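Local structure of beta-1,4-mannanase (Caldicellulosiruptor saccharolyticus, 1PMH) at residues 60-72 and 153-165. The protein probably binds mannan chains as the carbohydrate-binding module of a beta-1,4-mannanase, holding a mannohexaose ligand against one face of its beta-sandwich. Numbering follows the deposited sequence.
Sequences WDQGDLGTWIGGV and KKRAQLVFQFAGQ. Unlike the reference sequence in segment 60-72: I69 (reference Phe). With BMA (beta-D-mannopyranose), chain B; BMA (beta-D-mannopyranose), chain C; EDO (1,2-ethanediol), chain G; EDO (1,2-ethanediol), chain D.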
loop_
_atom_site.group_PDB
_atom_site.type_symbol
_atom_site.label_atom_id
_atom_site.label_comp_id
_atom_site.label_asym_id
_atom_site.label_seq_id
_atom_site.Cartn_x
_atom_site.Cartn_y
_atom_site.Cartn_z
ATOM N N TRP A 60 -8.968 -15.962 0.242
ATOM C CA TRP A 60 -8.689 -14.705 0.963
ATOM C C TRP A 60 -7.407 -14.882 1.785
ATOM O O TRP A 60 -7.445 -15.043 3.005
ATOM C CB TRP A 60 -9.897 -14.301 1.816
ATOM C CG TRP A 60 -9.770 -12.884 2.252
ATOM C CD1 TRP A 60 -9.289 -12.470 3.446
ATOM C CD2 TRP A 60 -10.045 -11.709 1.501
ATOM N NE1 TRP A 60 -9.271 -11.098 3.498
ATOM C CE2 TRP A 60 -9.720 -10.601 2.310
ATOM C CE3 TRP A 60 -10.580 -11.474 0.233
ATOM C CZ2 TRP A 60 -9.926 -9.283 1.891
ATOM C CZ3 TRP A 60 -10.767 -10.195 -0.169
ATOM C CH2 TRP A 60 -10.431 -9.117 0.642
ATOM N N ASP A 61 -6.257 -14.783 1.118
ATOM C CA ASP A 61 -4.969 -15.059 1.729
ATOM C C ASP A 61 -4.358 -13.732 2.197
ATOM O O ASP A 61 -3.621 -13.071 1.455
ATOM C CB ASP A 61 -4.082 -15.771 0.706
ATOM C CG ASP A 61 -2.846 -16.375 1.290
ATOM O OD1 ASP A 61 -2.497 -16.155 2.471
ATOM O OD2 ASP A 61 -2.140 -17.128 0.567
ATOM N N GLN A 62 -4.729 -13.329 3.403
ATOM C CA GLN A 62 -4.610 -11.960 3.869
ATOM C C GLN A 62 -3.293 -11.675 4.577
ATOM O O GLN A 62 -2.738 -12.531 5.270
ATOM C CB GLN A 62 -5.771 -11.697 4.855
ATOM C CG GLN A 62 -5.939 -10.270 5.343
ATOM C CD GLN A 62 -7.060 -10.136 6.335
ATOM O OE1 GLN A 62 -8.200 -10.579 6.083
ATOM N NE2 GLN A 62 -6.798 -9.520 7.469
ATOM N N GLY A 63 -2.810 -10.440 4.440
ATOM C CA GLY A 63 -1.696 -9.913 5.194
ATOM C C GLY A 63 -1.936 -8.430 5.397
ATOM O O GLY A 63 -2.577 -7.797 4.570
ATOM N N ASP A 64 -1.428 -7.885 6.486
ATOM C CA ASP A 64 -1.669 -6.510 6.874
ATOM C C ASP A 64 -0.360 -5.805 7.218
ATOM O O ASP A 64 0.414 -6.240 8.058
ATOM C CB ASP A 64 -2.657 -6.411 8.031
ATOM C CG ASP A 64 -4.045 -6.912 7.674
ATOM O OD1 ASP A 64 -4.841 -6.111 7.178
ATOM O OD2 ASP A 64 -4.346 -8.106 7.833
ATOM N N LEU A 65 -0.128 -4.722 6.513
ATOM C CA LEU A 65 1.058 -3.876 6.570
ATOM C C LEU A 65 0.634 -2.568 7.216
ATOM O O LEU A 65 -0.283 -1.953 6.744
ATOM C CB LEU A 65 1.534 -3.632 5.137
ATOM C CG LEU A 65 2.720 -2.719 4.984
ATOM C CD1 LEU A 65 4.046 -3.429 5.308
ATOM C CD2 LEU A 65 2.717 -2.166 3.566
ATOM N N GLY A 66 1.341 -2.117 8.238
ATOM C CA GLY A 66 1.013 -0.874 8.885
ATOM C C GLY A 66 2.161 0.095 8.956
ATOM O O GLY A 66 3.326 -0.292 8.946
ATOM N N THR A 67 1.833 1.375 9.112
ATOM C CA THR A 67 2.791 2.380 9.499
ATOM C C THR A 67 2.133 3.323 10.500
ATOM O O THR A 67 0.954 3.606 10.388
ATOM C CB THR A 67 3.402 3.138 8.300
ATOM O OG1 THR A 67 4.496 3.943 8.748
ATOM C CG2 THR A 67 2.400 4.028 7.610
ATOM N N TRP A 68 2.911 3.806 11.446
ATOM C CA TRP A 68 2.483 4.827 12.345
ATOM C C TRP A 68 2.972 6.125 11.803
ATOM O O TRP A 68 4.163 6.309 11.517
ATOM C CB TRP A 68 3.072 4.584 13.745
ATOM C CG TRP A 68 2.395 3.464 14.452
ATOM C CD1 TRP A 68 2.854 2.182 14.607
ATOM C CD2 TRP A 68 1.151 3.510 15.119
ATOM N NE1 TRP A 68 1.963 1.427 15.316
ATOM C CE2 TRP A 68 0.900 2.219 15.651
ATOM C CE3 TRP A 68 0.210 4.533 15.355
ATOM C CZ2 TRP A 68 -0.252 1.931 16.377
ATOM C CZ3 TRP A 68 -0.913 4.243 16.084
ATOM C CH2 TRP A 68 -1.159 2.945 16.555
ATOM N N ILE A 69 2.087 7.062 11.643
ATOM C CA ILE A 69 2.507 8.382 11.254
ATOM C C ILE A 69 3.549 8.946 12.228
ATOM O O ILE A 69 3.408 8.862 13.447
ATOM C CB ILE A 69 1.299 9.297 11.040
ATOM C CG1 ILE A 69 0.193 8.633 10.209
ATOM C CG2 ILE A 69 1.692 10.619 10.399
ATOM C CD1 ILE A 69 0.519 8.229 8.816
ATOM N N GLY A 70 4.678 9.412 11.695
ATOM C CA GLY A 70 5.749 9.916 12.532
ATOM C C GLY A 70 6.505 8.877 13.337
ATOM O O GLY A 70 7.353 9.230 14.134
ATOM N N GLY A 71 6.270 7.606 13.073
ATOM C CA GLY A 71 6.827 6.490 13.800
ATOM C C GLY A 71 6.322 6.373 15.216
ATOM O O GLY A 71 6.881 5.543 15.943
ATOM N N VAL A 72 5.308 7.163 15.627
ATOM C CA VAL A 72 4.919 7.131 17.043
ATOM C C VAL A 72 3.879 6.064 17.286
ATOM O O VAL A 72 2.726 6.235 16.879
ATOM C CB VAL A 72 4.404 8.462 17.544
ATOM C CG1 VAL A 72 3.950 8.379 18.974
ATOM C CG2 VAL A 72 5.466 9.558 17.333
ATOM N N LYS A 153 -8.830 14.168 15.315
ATOM C CA LYS A 153 -7.784 13.339 15.884
ATOM C C LYS A 153 -8.224 11.872 15.916
ATOM O O LYS A 153 -9.288 11.540 16.440
ATOM C CB LYS A 153 -7.413 13.845 17.270
ATOM C CG LYS A 153 -6.712 15.182 17.304
ATOM C CD LYS A 153 -6.722 15.761 18.730
ATOM C CE LYS A 153 -8.053 16.390 19.088
ATOM N NZ LYS A 153 -8.248 17.086 20.398
ATOM N N LYS A 154 -7.374 11.016 15.342
ATOM C CA LYS A 154 -7.617 9.583 15.279
ATOM C C LYS A 154 -6.312 8.862 15.502
ATOM O O LYS A 154 -5.228 9.389 15.310
ATOM C CB LYS A 154 -8.197 9.215 13.900
ATOM C CG LYS A 154 -9.627 9.741 13.618
ATOM C CD LYS A 154 -10.673 9.082 14.459
ATOM C CE LYS A 154 -12.041 9.482 13.975
ATOM N NZ LYS A 154 -13.101 8.863 14.789
ATOM N N ARG A 155 -6.434 7.586 15.862
ATOM C CA ARG A 155 -5.301 6.701 16.011
ATOM C C ARG A 155 -4.536 6.630 14.689
ATOM O O ARG A 155 -5.113 6.329 13.656
ATOM C CB ARG A 155 -5.805 5.324 16.417
ATOM C CG ARG A 155 -4.777 4.337 16.830
ATOM C CD ARG A 155 -5.450 3.126 17.471
ATOM N NE ARG A 155 -4.508 2.102 17.909
ATOM C CZ ARG A 155 -4.058 1.139 17.137
ATOM N NH1 ARG A 155 -4.414 1.035 15.866
ATOM N NH2 ARG A 155 -3.196 0.270 17.651
ATOM N N ALA A 156 -3.236 6.899 14.750
ATOM C CA ALA A 156 -2.455 7.284 13.587
ATOM C C ALA A 156 -1.785 6.128 12.854
ATOM O O ALA A 156 -0.627 6.249 12.444
ATOM C CB ALA A 156 -1.436 8.296 13.952
ATOM N N GLN A 157 -2.498 5.005 12.730
ATOM C CA GLN A 157 -1.936 3.849 12.030
ATOM C C GLN A 157 -2.663 3.694 10.696
ATOM O O GLN A 157 -3.867 3.457 10.652
ATOM C CB GLN A 157 -2.036 2.604 12.903
ATOM C CG GLN A 157 -1.244 1.476 12.278
ATOM C CD GLN A 157 -1.385 0.170 13.015
ATOM O OE1 GLN A 157 -2.485 -0.214 13.427
ATOM N NE2 GLN A 157 -0.266 -0.529 13.210
ATOM N N LEU A 158 -1.884 3.770 9.626
ATOM C CA LEU A 158 -2.388 3.511 8.275
ATOM C C LEU A 158 -2.040 2.066 7.974
ATOM O O LEU A 158 -0.900 1.656 8.173
ATOM C CB LEU A 158 -1.696 4.454 7.314
ATOM C CG LEU A 158 -2.098 4.472 5.869
ATOM C CD1 LEU A 158 -3.526 4.851 5.643
ATOM C CD2 LEU A 158 -1.157 5.381 5.098
ATOM N N VAL A 159 -3.031 1.338 7.454
ATOM C CA VAL A 159 -2.882 -0.060 7.134
ATOM C C VAL A 159 -3.228 -0.293 5.676
ATOM O O VAL A 159 -4.260 0.177 5.190
ATOM C CB VAL A 159 -3.721 -0.944 8.042
ATOM C CG1 VAL A 159 -3.641 -2.414 7.627
ATOM C CG2 VAL A 159 -3.305 -0.772 9.504
ATOM N N PHE A 160 -2.348 -1.042 5.017
ATOM C CA PHE A 160 -2.619 -1.618 3.716
ATOM C C PHE A 160 -2.796 -3.123 3.899
ATOM O O PHE A 160 -1.905 -3.787 4.397
ATOM C CB PHE A 160 -1.490 -1.389 2.726
ATOM C CG PHE A 160 -1.386 0.025 2.254
ATOM C CD1 PHE A 160 -0.842 0.979 3.051
ATOM C CD2 PHE A 160 -1.835 0.383 0.978
ATOM C CE1 PHE A 160 -0.740 2.326 2.645
ATOM C CE2 PHE A 160 -1.738 1.678 0.548
ATOM C CZ PHE A 160 -1.187 2.615 1.409
ATOM N N GLN A 161 -3.991 -3.616 3.548
ATOM C CA GLN A 161 -4.283 -5.019 3.568
ATOM C C GLN A 161 -4.177 -5.558 2.150
ATOM O O GLN A 161 -4.668 -4.943 1.235
ATOM C CB GLN A 161 -5.663 -5.276 4.139
ATOM C CG GLN A 161 -5.996 -6.757 4.214
ATOM C CD GLN A 161 -7.343 -6.952 4.876
ATOM O OE1 GLN A 161 -8.353 -7.208 4.194
ATOM N NE2 GLN A 161 -7.391 -6.826 6.177
ATOM N N PHE A 162 -3.547 -6.728 2.003
ATOM C CA PHE A 162 -3.486 -7.438 0.753
ATOM C C PHE A 162 -4.078 -8.801 0.982
ATOM O O PHE A 162 -3.783 -9.436 1.992
ATOM C CB PHE A 162 -2.035 -7.577 0.289
ATOM C CG PHE A 162 -1.386 -6.289 -0.024
ATOM C CD1 PHE A 162 -0.769 -5.532 0.957
ATOM C CD2 PHE A 162 -1.382 -5.803 -1.336
ATOM C CE1 PHE A 162 -0.213 -4.299 0.643
ATOM C CE2 PHE A 162 -0.825 -4.549 -1.605
ATOM C CZ PHE A 162 -0.228 -3.854 -0.629
ATOM N N ALA A 163 -4.828 -9.324 0.022
ATOM C CA ALA A 163 -5.362 -10.679 0.172
ATOM C C ALA A 163 -5.387 -11.371 -1.165
ATOM O O ALA A 163 -6.062 -10.949 -2.098
ATOM C CB ALA A 163 -6.777 -10.682 0.785
ATOM N N GLY A 164 -4.645 -12.464 -1.255
ATOM C CA GLY A 164 -4.721 -13.281 -2.466
ATOM C C GLY A 164 -6.109 -13.908 -2.604
ATOM O O GLY A 164 -6.660 -14.443 -1.666
ATOM N N GLN A 165 -6.645 -13.858 -3.802
ATOM C CA GLN A 165 -7.962 -14.448 -4.100
ATOM C C GLN A 165 -7.740 -15.563 -5.107
ATOM O O GLN A 165 -7.731 -15.390 -6.311
ATOM C CB GLN A 165 -8.934 -13.401 -4.629
ATOM C CG GLN A 165 -9.306 -12.314 -3.629
ATOM C CD GLN A 165 -10.270 -11.320 -4.172
ATOM O OE1 GLN A 165 -9.824 -10.377 -4.846
ATOM N NE2 GLN A 165 -11.528 -11.506 -3.954
HETATM C C1 BMA B . -14.533 -10.931 1.514
HETATM C C2 BMA B . -15.073 -9.536 1.721
HETATM C C3 BMA B . -14.047 -8.744 2.518
HETATM C C4 BMA B . -13.565 -9.525 3.702
HETATM C C5 BMA B . -13.089 -10.938 3.337
HETATM C C6 BMA B . -12.661 -11.794 4.501
HETATM O O2 BMA B . -16.268 -9.609 2.476
HETATM O O3 BMA B . -14.519 -7.442 2.849
HETATM O O4 BMA B . -12.466 -8.794 4.192
HETATM O O5 BMA B . -14.144 -11.611 2.667
HETATM O O6 BMA B . -13.675 -11.862 5.479
HETATM C C1 BMA C . -12.371 -8.729 5.585
HETATM C C2 BMA C . -10.976 -8.339 5.965
HETATM C C3 BMA C . -10.932 -8.221 7.485
HETATM C C4 BMA C . -12.049 -7.279 7.965
HETATM C C5 BMA C . -13.391 -7.662 7.376
HETATM C C6 BMA C . -14.428 -6.614 7.743
HETATM O O2 BMA C . -10.656 -7.097 5.380
HETATM O O3 BMA C . -9.611 -7.822 7.875
HETATM O O4 BMA C . -12.244 -7.457 9.341
HETATM O O5 BMA C . -13.316 -7.742 5.978
HETATM O O6 BMA C . -15.669 -7.098 7.371
HETATM C C1 EDO G . 3.856 -0.656 11.698
HETATM O O1 EDO G . 2.553 -0.442 12.211
HETATM C C2 EDO G . 4.970 0.111 12.396
HETATM O O2 EDO G . 4.970 1.506 12.210
HETATM C C1 EDO D . 1.858 -17.574 2.689
HETATM O O1 EDO D . 1.698 -17.560 4.085
HETATM C C2 EDO D . 0.571 -16.947 2.218
HETATM O O2 EDO D . 0.243 -17.819 1.176
#
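Q161 and D64, a non-hydrogen-bonded pair of antiparallel strands 61-68 and 157-165, share a polar network with bound mannose. Q161 NE2 gives one hydrogen to D64 OD1 (2.8 Å), on its syn lone pair. The other goes to O3 of the chain C mannose, whose O2 donates to Q161 OE1. The Q62 amide stacks on that of Q161, planes 19° apart; Q62 NE2 gives to D64 OD2, also syn, and weakly to the same O3, so the carboxylate orients both amides. Q62 OE1 accepts the N-H of W60 NE1 (2.8 Å) in the ring plane. W60 CB leads away from strand 157-165, but chi1 of -165° places CG opposite the backbone N and the ring returns over A163 CB, the chain B mannose on its other face; an alanine here would probably strip that sugar of its stacking platform and leave Q62 OE1 without this donor. Farther along, Q157 CB sits over the W68 ring; Q157 OE1 accepts from N110 ND2, and NE2 gives to A22 O and a bound ethanediol. Paired backbone bonds run from D61-G164, at a classic bulge with W60, to T67-L158; I69 N to A156 O follows. An aromatic platform beneath sugar is characteristic of carbohydrate-binding modules, here on a jellyroll beta-sandwich.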